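Side-chain contacts in ABC transporter, substrate binding protein (Aeropyrum pernix, PDB 3EAF), which probably binds a small solute outside the cell and hands it to an ABC transporter for uptake, and carries a bound magnesium ion in the crystal: residues D337-E342 and L347-V352; K110-V113 and F118-A121. All coordinates share one frame; numbering follows the deposited sequence.

Interaction 1: residues D337-E342 and L347-V352; sequences DTIDYE and LAYRKV. With MG (magnesium ion), chain C.
With CG lodged between its backbone N and carbonyl carbon (chi1 55°), Tyr349 turns its ring back over Asp337. The evidence for this overlap is twofold: Asp337 O stands 3.5 Å above one face of the ring, displaced toward its rim, and Asp337 CB meets Tyr349 CB at 3.6 Å as the two side chains slide past each other in opposite directions. Ile339 reaches the same ring at its edge, CG1 lying 4.0 Å from Tyr349 CE2. The Tyr349 hydroxyl is taken up by Pro120 O. Further along, Ala348 CB packs against Tyr341 CE1 at 3.6 Å and also touches Ile339 CG2. One direct hydrogen bond joins the backbones, Asp340 N to Ala348 O at 3.2 Å; it is fairly straight (156°) and falls on a lone pair in the carbonyl plane. At the other end Asp337 CG, anti to its backbone N (chi1 -161°), holds OD2 where a water donates to it and accepts from Arg350 N. Lys351 NZ stays 4.6 Å from Asp337 OD2, beyond a salt bridge, so any attraction there is probably modest. Asp340 turns its carboxylate away from this packing, and OD1 binds magnesium at 2.5 Å. Tyr341 O and three waters also bind the ion, and Glu325 O, from helix 317-326, makes the sixth ligand: an all-oxygen magnesium site, half of it water, at the edge of an antiparallel loop pairing.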
ATOM      1  N   ASP A 337       2.074 -13.361  -2.505  1.00 10.38           N
ATOM      2  CA  ASP A 337       3.248 -14.178  -2.810  1.00 10.75           C
ATOM      3  C   ASP A 337       4.285 -13.867  -1.726  1.00 11.10           C
ATOM      4  O   ASP A 337       4.178 -12.846  -1.029  1.00 10.89           O
ATOM      5  CB  ASP A 337       3.775 -13.827  -4.208  1.00 11.03           C
ATOM      6  CG  ASP A 337       4.697 -14.907  -4.810  1.00 12.04           C
ATOM      7  OD1 ASP A 337       5.049 -15.898  -4.130  1.00 12.48           O
ATOM      8  OD2 ASP A 337       5.077 -14.745  -5.989  1.00 12.72           O
ATOM      9  N   THR A 338       5.266 -14.750  -1.552  1.00 10.93           N
ATOM     10  CA  THR A 338       6.344 -14.501  -0.603  1.00 11.33           C
ATOM     11  C   THR A 338       7.248 -13.359  -1.074  1.00 11.26           C
ATOM     12  O   THR A 338       7.263 -13.003  -2.262  1.00 11.12           O
ATOM     13  CB  THR A 338       7.200 -15.755  -0.349  1.00 11.70           C
ATOM     14  OG1 THR A 338       7.633 -16.295  -1.604  1.00 12.07           O
ATOM     15  CG2 THR A 338       6.405 -16.810   0.438  1.00 11.38           C
ATOM     16  N   ILE A 339       8.019 -12.826  -0.128  1.00 11.11           N
ATOM     17  CA  ILE A 339       8.776 -11.593  -0.306  1.00 11.01           C
ATOM     18  C   ILE A 339      10.262 -11.872  -0.491  1.00 11.22           C
ATOM     19  O   ILE A 339      10.881 -12.545   0.328  1.00 10.69           O
ATOM     20  CB  ILE A 339       8.592 -10.671   0.923  1.00 10.96           C
ATOM     21  CG1 ILE A 339       7.149 -10.166   1.002  1.00 10.94           C
ATOM     22  CG2 ILE A 339       9.570  -9.496   0.877  1.00 10.52           C
ATOM     23  CD1 ILE A 339       6.684  -9.898   2.425  1.00 11.13           C
ATOM     24  N   ASP A 340      10.827 -11.319  -1.561  1.00 11.40           N
ATOM     25  CA  ASP A 340      12.229 -11.495  -1.880  1.00 12.10           C
ATOM     26  C   ASP A 340      12.732 -10.245  -2.607  1.00 12.23           C
ATOM     27  O   ASP A 340      12.158  -9.842  -3.621  1.00 12.38           O
ATOM     28  CB  ASP A 340      12.394 -12.746  -2.751  1.00 12.15           C
ATOM     29  CG  ASP A 340      13.834 -13.220  -2.847  1.00 13.08           C
ATOM     30  OD1 ASP A 340      14.739 -12.603  -2.231  1.00 13.55           O
ATOM     31  OD2 ASP A 340      14.056 -14.228  -3.555  1.00 14.22           O
ATOM     32  N   TYR A 341      13.796  -9.642  -2.077  1.00 12.38           N
ATOM     33  CA  TYR A 341      14.332  -8.384  -2.597  1.00 12.67           C
ATOM     34  C   TYR A 341      15.710  -8.539  -3.243  1.00 13.27           C
ATOM     35  O   TYR A 341      16.616  -9.138  -2.668  1.00 13.20           O
ATOM     36  CB  TYR A 341      14.443  -7.334  -1.483  1.00 11.78           C
ATOM     37  CG  TYR A 341      13.149  -6.967  -0.813  1.00 11.21           C
ATOM     38  CD1 TYR A 341      12.154  -6.265  -1.500  1.00 10.17           C
ATOM     39  CD2 TYR A 341      12.923  -7.293   0.525  1.00 10.76           C
ATOM     40  CE1 TYR A 341      10.966  -5.906  -0.872  1.00  9.98           C
ATOM     41  CE2 TYR A 341      11.745  -6.943   1.155  1.00 10.11           C
ATOM     42  CZ  TYR A 341      10.769  -6.255   0.458  1.00 10.15           C
ATOM     43  OH  TYR A 341       9.594  -5.915   1.097  1.00 10.72           O
ATOM     44  N   GLU A 342      15.859  -7.953  -4.425  1.00 13.89           N
ATOM     45  CA  GLU A 342      17.124  -7.927  -5.139  1.00 14.91           C
ATOM     46  C   GLU A 342      17.877  -6.631  -4.830  1.00 14.68           C
ATOM     47  O   GLU A 342      17.276  -5.552  -4.867  1.00 14.73           O
ATOM     48  CB  GLU A 342      16.838  -8.022  -6.644  1.00 15.12           C
ATOM     49  CG  GLU A 342      18.035  -7.811  -7.540  1.00 17.30           C
ATOM     50  CD  GLU A 342      17.711  -7.967  -9.014  1.00 16.92           C
ATOM     51  OE1 GLU A 342      16.652  -8.545  -9.347  1.00 20.76           O
ATOM     52  OE2 GLU A 342      18.526  -7.502  -9.840  1.00 21.08           O
ATOM     53  N   LEU A 347      11.848  -5.279  -5.675  1.00  9.86           N
ATOM     54  CA  LEU A 347      10.495  -5.748  -6.013  1.00  9.83           C
ATOM     55  C   LEU A 347      10.147  -7.029  -5.254  1.00  9.95           C
ATOM     56  O   LEU A 347      10.697  -8.095  -5.539  1.00 10.14           O
ATOM     57  CB  LEU A 347      10.325  -5.945  -7.529  1.00  9.20           C
ATOM     58  CG  LEU A 347       8.921  -6.315  -8.034  1.00  9.24           C
ATOM     59  CD1 LEU A 347       7.896  -5.219  -7.701  1.00  8.24           C
ATOM     60  CD2 LEU A 347       8.915  -6.619  -9.536  1.00  9.57           C
ATOM     61  N   ALA A 348       9.219  -6.921  -4.304  1.00 10.00           N
ATOM     62  CA  ALA A 348       8.945  -8.013  -3.358  1.00 10.15           C
ATOM     63  C   ALA A 348       8.316  -9.232  -4.026  1.00 10.28           C
ATOM     64  O   ALA A 348       8.698 -10.371  -3.738  1.00 10.12           O
ATOM     65  CB  ALA A 348       8.069  -7.513  -2.203  1.00 10.37           C
ATOM     66  N   TYR A 349       7.347  -8.966  -4.904  1.00 10.20           N
ATOM     67  CA  TYR A 349       6.619  -9.973  -5.684  1.00 10.49           C
ATOM     68  C   TYR A 349       5.725  -9.210  -6.652  1.00 10.73           C
ATOM     69  O   TYR A 349       5.722  -7.976  -6.634  1.00 10.72           O
ATOM     70  CB  TYR A 349       5.812 -10.941  -4.793  1.00 10.17           C
ATOM     71  CG  TYR A 349       4.841 -10.291  -3.825  1.00 10.13           C
ATOM     72  CD1 TYR A 349       3.494 -10.135  -4.156  1.00  9.72           C
ATOM     73  CD2 TYR A 349       5.263  -9.857  -2.568  1.00  9.69           C
ATOM     74  CE1 TYR A 349       2.592  -9.546  -3.263  1.00  8.87           C
ATOM     75  CE2 TYR A 349       4.380  -9.266  -1.676  1.00  9.52           C
ATOM     76  CZ  TYR A 349       3.045  -9.111  -2.030  1.00 10.02           C
ATOM     77  OH  TYR A 349       2.171  -8.520  -1.149  1.00  9.90           O
ATOM     78  N   ARG A 350       4.982  -9.916  -7.502  1.00 11.02           N
ATOM     79  CA  ARG A 350       4.201  -9.238  -8.548  1.00 11.17           C
ATOM     80  C   ARG A 350       2.684  -9.402  -8.436  1.00 11.31           C
ATOM     81  O   ARG A 350       1.932  -8.504  -8.829  1.00 11.25           O
ATOM     82  CB  ARG A 350       4.653  -9.678  -9.947  1.00 10.77           C
ATOM     83  CG  ARG A 350       6.062  -9.257 -10.319  1.00 11.14           C
ATOM     84  CD  ARG A 350       6.430  -9.667 -11.743  1.00 11.04           C
ATOM     85  NE  ARG A 350       5.926  -8.744 -12.766  1.00 13.10           N
ATOM     86  CZ  ARG A 350       5.016  -9.055 -13.695  1.00 14.45           C
ATOM     87  NH1 ARG A 350       4.477 -10.274 -13.740  1.00 12.93           N
ATOM     88  NH2 ARG A 350       4.644  -8.144 -14.591  1.00 14.33           N
ATOM     89  N   LYS A 351       2.225 -10.538  -7.924  1.00 11.45           N
ATOM     90  CA  LYS A 351       0.789 -10.819  -7.978  1.00 12.03           C
ATOM     91  C   LYS A 351      -0.012 -10.133  -6.867  1.00 11.20           C
ATOM     92  O   LYS A 351       0.545  -9.708  -5.857  1.00 10.65           O
ATOM     93  CB  LYS A 351       0.504 -12.323  -8.046  1.00 12.31           C
ATOM     94  CG  LYS A 351       0.860 -13.122  -6.815  1.00 13.32           C
ATOM     95  CD  LYS A 351       0.570 -14.613  -7.060  1.00 13.87           C
ATOM     96  CE  LYS A 351       1.617 -15.255  -7.966  1.00 17.45           C
ATOM     97  NZ  LYS A 351       1.465 -16.752  -8.000  1.00 18.35           N
ATOM     98  N   VAL A 352      -1.315 -10.004  -7.098  1.00 10.77           N
ATOM     99  CA  VAL A 352      -2.229  -9.351  -6.163  1.00 10.17           C
ATOM    100  C   VAL A 352      -3.534 -10.120  -6.054  1.00 10.04           C
ATOM    101  O   VAL A 352      -3.851 -10.932  -6.923  1.00  9.80           O
ATOM    102  CB  VAL A 352      -2.557  -7.892  -6.585  1.00 10.36           C
ATOM    103  CG1 VAL A 352      -1.324  -7.014  -6.484  1.00  9.36           C
ATOM    104  CG2 VAL A 352      -3.179  -7.835  -7.992  1.00  9.47           C
TER
HETATM  105 MG    MG C   1      16.798 -11.221  -1.753  1.00 14.55          MG
HETATM  106  O   HOH W   1       4.258 -12.741  -7.688  1.00  9.09           O
HETATM  107  O   HOH W   2      15.429 -10.602  -0.002  1.00 11.36           O
HETATM  108  O   HOH W   3      13.153  -8.659  -6.085  1.00 10.93           O
HETATM  109  O   HOH W   4      17.904 -13.446  -1.417  1.00 12.68           O
HETATM  110  O   HOH W   5      17.167 -11.829  -4.220  1.00 13.91           O

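Interaction 2: residues K110-V113 and F118-A121; sequences KLLV and FYPA
The 3-10 segment and loop between strands 101-104 and 117-118 meet the chain leaving strand 117-118 in a buried contact of the periplasmic-binding-protein fold, carried by three side chains: Leu111, Leu112 and Tyr119. Tyr119 CG sits between its backbone N and carbonyl carbon (chi1 44°), a rotation that carries the ring across to the two leucines. Leu111 meets one edge of it: CB lies in the ring plane, 3.9 Å from Tyr119 CE2, while CD1 approaches the same carbon obliquely, also at 3.9 Å, the two side chains crossing at a slant. Leu112 comes to the phenol end instead. Its CD2 branch is 3.3 Å from Tyr119 OH and 4.0 Å from Tyr119 CZ, and its side chain runs at about a right angle to that of the tyrosine. This is a van der Waals contact of a methyl with the hydroxyl oxygen; the polar partner of Tyr119 OH is Ser108 O, just ahead of the 110-113 segment. That hydrogen bond ties the phenol end to the chain that supplies the leucines. Beyond the tyrosine, Pro120 is the centre of an inverse gamma turn. Around the contact, Leu111 packs on Thr88 and Ser92 of helix 85-98, Leu112 touches Ala378 and Ile382 of helix 377-382, and Phe118, in strand 117-118 at its sheet's margin, bonds its backbone to Tyr102 and Ser104 of the parallel strand 101-104.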
ATOM      1  N   LYS A 110       9.249   4.019  -8.051  1.00 10.75           N
ATOM      2  CA  LYS A 110      10.446   4.856  -7.969  1.00 11.58           C
ATOM      3  C   LYS A 110      11.361   4.515  -6.775  1.00 11.80           C
ATOM      4  O   LYS A 110      12.558   4.813  -6.805  1.00 11.79           O
ATOM      5  CB  LYS A 110      10.062   6.346  -7.979  1.00 11.64           C
ATOM      6  CG  LYS A 110       9.341   6.763  -9.265  1.00 11.81           C
ATOM      7  CD  LYS A 110       9.131   8.263  -9.371  1.00 12.72           C
ATOM      8  CE  LYS A 110       8.617   8.638 -10.767  1.00 14.60           C
ATOM      9  NZ  LYS A 110       8.263  10.091 -10.854  1.00 16.11           N
ATOM     10  N   LEU A 111      10.830   3.832  -5.761  1.00 20.00           N
ATOM     11  CA  LEU A 111      11.585   3.444  -4.575  1.00 20.00           C
ATOM     12  C   LEU A 111      12.428   2.201  -4.838  1.00 20.00           C
ATOM     13  O   LEU A 111      13.374   1.983  -4.035  1.00 12.16           O
ATOM     14  CB  LEU A 111      10.640   3.198  -3.395  1.00 20.00           C
ATOM     15  CG  LEU A 111       9.867   4.415  -2.881  1.00 20.00           C
ATOM     16  CD1 LEU A 111       8.864   4.002  -1.816  1.00 20.00           C
ATOM     17  CD2 LEU A 111      10.821   5.472  -2.347  1.00 20.00           C
ATOM     18  N   LEU A 112      12.077   1.417  -5.796  1.00 12.62           N
ATOM     19  CA  LEU A 112      12.689   0.104  -6.024  1.00 12.49           C
ATOM     20  C   LEU A 112      14.208   0.126  -6.180  1.00 12.83           C
ATOM     21  O   LEU A 112      14.876  -0.836  -5.806  1.00 13.43           O
ATOM     22  CB  LEU A 112      12.034  -0.596  -7.228  1.00 12.49           C
ATOM     23  CG  LEU A 112      10.538  -0.920  -7.115  1.00 11.99           C
ATOM     24  CD1 LEU A 112       9.954  -1.327  -8.450  1.00 11.51           C
ATOM     25  CD2 LEU A 112      10.270  -1.990  -6.065  1.00 12.43           C
ATOM     26  N   VAL A 113      14.742   1.225  -6.717  1.00 12.51           N
ATOM     27  CA  VAL A 113      16.180   1.367  -6.956  1.00 12.44           C
ATOM     28  C   VAL A 113      16.905   2.114  -5.822  1.00 12.48           C
ATOM     29  O   VAL A 113      18.122   2.335  -5.886  1.00 12.26           O
ATOM     30  CB  VAL A 113      16.478   2.061  -8.319  1.00 12.54           C
ATOM     31  CG1 VAL A 113      16.061   1.168  -9.470  1.00 11.99           C
ATOM     32  CG2 VAL A 113      15.794   3.434  -8.404  1.00 12.70           C
ATOM     33  N   PHE A 118      11.990  -0.252   1.263  1.00  9.81           N
ATOM     34  CA  PHE A 118      11.350  -1.559   1.108  1.00  9.34           C
ATOM     35  C   PHE A 118       9.851  -1.419   1.371  1.00  8.99           C
ATOM     36  O   PHE A 118       9.417  -0.531   2.102  1.00  8.78           O
ATOM     37  CB  PHE A 118      11.923  -2.578   2.106  1.00  9.17           C
ATOM     38  CG  PHE A 118      13.393  -2.858   1.940  1.00  9.68           C
ATOM     39  CD1 PHE A 118      13.827  -3.942   1.179  1.00  9.46           C
ATOM     40  CD2 PHE A 118      14.346  -2.062   2.578  1.00  9.46           C
ATOM     41  CE1 PHE A 118      15.189  -4.214   1.031  1.00  9.98           C
ATOM     42  CE2 PHE A 118      15.712  -2.328   2.442  1.00  9.08           C
ATOM     43  CZ  PHE A 118      16.136  -3.410   1.674  1.00  7.94           C
ATOM     44  N   TYR A 119       9.062  -2.297   0.767  1.00  8.66           N
ATOM     45  CA  TYR A 119       7.653  -2.454   1.139  1.00  8.42           C
ATOM     46  C   TYR A 119       7.219  -3.858   0.746  1.00  8.33           C
ATOM     47  O   TYR A 119       7.671  -4.369  -0.274  1.00  8.04           O
ATOM     48  CB  TYR A 119       6.752  -1.368   0.516  1.00  8.17           C
ATOM     49  CG  TYR A 119       7.021  -1.049  -0.944  1.00  8.55           C
ATOM     50  CD1 TYR A 119       6.445  -1.816  -1.964  1.00  8.17           C
ATOM     51  CD2 TYR A 119       7.830   0.031  -1.309  1.00  8.62           C
ATOM     52  CE1 TYR A 119       6.693  -1.539  -3.306  1.00  8.28           C
ATOM     53  CE2 TYR A 119       8.077   0.320  -2.657  1.00  8.67           C
ATOM     54  CZ  TYR A 119       7.505  -0.469  -3.646  1.00  8.74           C
ATOM     55  OH  TYR A 119       7.736  -0.180  -4.974  1.00  8.57           O
ATOM     56  N   PRO A 120       6.350  -4.493   1.561  1.00  8.12           N
ATOM     57  CA  PRO A 120       5.980  -5.899   1.364  1.00  7.73           C
ATOM     58  C   PRO A 120       4.853  -6.112   0.341  1.00  7.53           C
ATOM     59  O   PRO A 120       3.899  -6.855   0.604  1.00  6.90           O
ATOM     60  CB  PRO A 120       5.522  -6.315   2.763  1.00  7.81           C
ATOM     61  CG  PRO A 120       4.881  -5.088   3.301  1.00  7.74           C
ATOM     62  CD  PRO A 120       5.662  -3.913   2.732  1.00  8.02           C
ATOM     63  N   ALA A 121       4.968  -5.463  -0.815  1.00  7.24           N
ATOM     64  CA  ALA A 121       3.947  -5.535  -1.855  1.00  7.06           C
ATOM     65  C   ALA A 121       4.598  -5.233  -3.208  1.00  7.27           C
ATOM     66  O   ALA A 121       5.699  -4.682  -3.250  1.00  7.02           O
ATOM     67  CB  ALA A 121       2.808  -4.536  -1.563  1.00  7.14           C
TER

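Overall arrangement
Interaction 2 is wholly buried, whereas interaction 1 is partly buried, with aromatic packing at Tyr349 and Tyr341 and an exposed carboxylate at the metal. Their chemistry follows: apolar leucine-tyrosine contacts between 110-113 and 118-121, against a backbone hydrogen bond, a water bridge and magnesium ligands around 337-342 and 347-352. The two centres are 10 Å apart and the contacts touch through segment 118-121. There Tyr341 OH lies 2.8 Å from Tyr119 O, a probable but weak hydrogen bond, and Tyr341 meets Phe118 edge-to-face. Segment 118-121 is shared ground: leucines pack on its Tyr119 within interaction 2, while Tyr341 and Tyr349, in the loop before strand 352-357, bond to its backbone carbonyls.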